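Side-chain contact in denovo NTF2 (Synthetic construct, PDB 6W40), which is a computationally designed protein with an NTF2-like fold, probably made to sample diverse pocket shapes, with no known natural function: residues V15-M20 with H28-P33. Numbering follows the deposited sequence.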
loop_
_atom_site.group_PDB
_atom_site.type_symbol
_atom_site.label_atom_id
_atom_site.label_comp_id
_atom_site.label_asym_id
_atom_site.label_seq_id
_atom_site.Cartn_x
_atom_site.Cartn_y
_atom_site.Cartn_z
ATOM N N VAL A 15 -0.592 3.452 0.282
ATOM C CA VAL A 15 -0.744 3.273 -1.157
ATOM C C VAL A 15 0.261 4.128 -1.923
ATOM O O VAL A 15 0.747 3.718 -2.983
ATOM C CB VAL A 15 -2.195 3.568 -1.586
ATOM C CG1 VAL A 15 -3.164 2.628 -0.871
ATOM C CG2 VAL A 15 -2.558 5.017 -1.309
ATOM N N ILE A 16 0.607 5.308 -1.404
ATOM C CA ILE A 16 1.541 6.172 -2.121
ATOM C C ILE A 16 2.956 5.620 -2.031
ATOM O O ILE A 16 3.681 5.567 -3.031
ATOM C CB ILE A 16 1.466 7.617 -1.595
ATOM C CG1 ILE A 16 0.152 8.274 -2.019
ATOM C CG2 ILE A 16 2.656 8.426 -2.097
ATOM C CD1 ILE A 16 0.229 9.790 -2.166
ATOM N N LYS A 17 3.367 5.186 -0.838
ATOM C CA LYS A 17 4.738 4.729 -0.640
ATOM C C LYS A 17 4.966 3.350 -1.246
ATOM O O LYS A 17 5.901 3.157 -2.030
ATOM C CB LYS A 17 5.075 4.704 0.853
ATOM C CG LYS A 17 4.670 5.950 1.609
ATOM C CD LYS A 17 5.344 7.184 1.054
ATOM C CE LYS A 17 6.825 7.166 1.341
ATOM N NZ LYS A 17 7.087 6.909 2.782
ATOM N N LEU A 18 4.122 2.381 -0.894
ATOM C CA LEU A 18 4.399 0.975 -1.158
ATOM C C LEU A 18 3.491 0.365 -2.221
ATOM O O LEU A 18 3.512 -0.855 -2.408
ATOM C CB LEU A 18 4.292 0.179 0.144
ATOM C CG LEU A 18 5.118 0.732 1.309
ATOM C CD1 LEU A 18 4.258 0.886 2.554
ATOM C CD2 LEU A 18 6.325 -0.147 1.597
ATOM N N PHE A 19 2.701 1.177 -2.923
ATOM C CA PHE A 19 1.832 0.673 -3.982
ATOM C C PHE A 19 1.963 1.534 -5.230
ATOM O O PHE A 19 2.633 1.141 -6.191
ATOM C CB PHE A 19 0.375 0.636 -3.513
ATOM C CG PHE A 19 -0.603 0.175 -4.566
ATOM C CD1 PHE A 19 -1.931 0.560 -4.498
ATOM C CD2 PHE A 19 -0.207 -0.657 -5.603
ATOM C CE1 PHE A 19 -2.839 0.145 -5.450
ATOM C CE2 PHE A 19 -1.112 -1.073 -6.561
ATOM C CZ PHE A 19 -2.429 -0.673 -6.481
ATOM N N MET A 20 1.303 2.694 -5.228
ATOM C CA MET A 20 1.344 3.636 -6.341
ATOM C C MET A 20 2.780 3.868 -6.788
ATOM O O MET A 20 3.460 4.759 -6.265
ATOM C CB MET A 20 0.683 4.955 -5.940
ATOM C CG MET A 20 0.648 6.000 -7.037
ATOM S SD MET A 20 0.299 7.643 -6.386
ATOM C CE MET A 20 -1.005 7.253 -5.222
ATOM N N HIS A 28 7.657 14.463 0.023
ATOM C CA HIS A 28 7.747 15.817 0.557
ATOM C C HIS A 28 6.375 16.360 0.931
ATOM O O HIS A 28 6.236 17.079 1.929
ATOM C CB HIS A 28 8.426 16.734 -0.460
ATOM C CG HIS A 28 8.639 18.135 0.029
ATOM N ND1 HIS A 28 7.652 19.096 -0.005
ATOM C CD2 HIS A 28 9.733 18.740 0.550
ATOM C CE1 HIS A 28 8.125 20.231 0.479
ATOM N NE2 HIS A 28 9.386 20.041 0.823
ATOM N N GLU A 29 5.347 16.026 0.149
ATOM C CA GLU A 29 4.014 16.558 0.398
ATOM C C GLU A 29 3.311 15.871 1.561
ATOM O O GLU A 29 2.329 16.413 2.079
ATOM C CB GLU A 29 3.155 16.443 -0.866
ATOM C CG GLU A 29 2.739 15.024 -1.219
ATOM C CD GLU A 29 2.104 14.924 -2.594
ATOM O OE1 GLU A 29 2.376 15.800 -3.442
ATOM O OE2 GLU A 29 1.331 13.970 -2.828
ATOM N N MET A 30 3.785 14.701 1.984
ATOM C CA MET A 30 3.184 13.971 3.090
ATOM C C MET A 30 4.028 14.006 4.355
ATOM O O MET A 30 3.592 13.485 5.387
ATOM C CB MET A 30 2.930 12.515 2.690
ATOM C CG MET A 30 2.044 12.346 1.473
ATOM S SD MET A 30 2.062 10.638 0.910
ATOM C CE MET A 30 3.827 10.366 0.779
ATOM N N ALA A 31 5.213 14.604 4.309
ATOM C CA ALA A 31 6.101 14.646 5.462
ATOM C C ALA A 31 5.743 15.818 6.366
ATOM O O ALA A 31 5.526 16.939 5.891
ATOM C CB ALA A 31 7.558 14.751 5.011
ATOM N N ASP A 32 5.676 15.551 7.670
ATOM C CA ASP A 32 5.525 16.613 8.650
ATOM C C ASP A 32 6.720 17.561 8.558
ATOM O O ASP A 32 7.843 17.127 8.279
ATOM C CB ASP A 32 5.414 16.018 10.056
ATOM C CG ASP A 32 5.191 17.070 11.133
ATOM O OD1 ASP A 32 6.130 17.834 11.439
ATOM O OD2 ASP A 32 4.069 17.132 11.679
ATOM N N PRO A 33 6.504 18.863 8.758
ATOM C CA PRO A 33 7.638 19.804 8.752
ATOM C C PRO A 33 8.756 19.419 9.708
ATOM O O PRO A 33 9.926 19.730 9.446
ATOM C CB PRO A 33 6.983 21.131 9.156
ATOM C CG PRO A 33 5.569 21.001 8.698
ATOM C CD PRO A 33 5.208 19.553 8.876
#
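Ile16 meets Met30 near the end of the long helix 2-18, and the contact is almost entirely apolar. Two branches of Ile16 touch the thioether. Its CD1 lies 3.7 Å from SD of Met30, and its CG2 lies 3.7 Å from CE of the same residue. Both methyls, CD1 and CG2, lie against the same side of the sulfur. CD1 also comes within 4.4 Å of OE2 of Glu29, a loose contact at the exposed margin.

Lys17 adds a second touch, beside that of Ile16. Its chain bends at chi2, chi3 and chi4, and its CD reaches 3.5 Å from CE of Met30. The touch is made by the aliphatic part of the lysine. The two side chains run past each other in opposite directions.

Met30 reaches across nearly extended at chi2 (169°), then turns at chi3 (-52°). The turn lays its methyl against both Ile16 CG2 and Lys17 CD. Cut back to alanine, Met30 would probably leave the two Ile16 methyls and the lysine CD without this thioether, opening a gap between the helices. No hydrogen bond crosses the contact, and the closest CA atoms, those of Ile16 and Met30, are 9.5 Å apart, so the side chains bridge the whole distance.

The packing joins helix 2-18 to the short helix 27-30, within one SnoaL-like domain of the NTF2 clan. Ile16 also touches Asp23, and Lys17 touches Trp24, both in the connecting loop. Strand 111-119 meets both sides: Lys17 packs on Ile112, and Met30 forms a backbone hydrogen bond with that same residue.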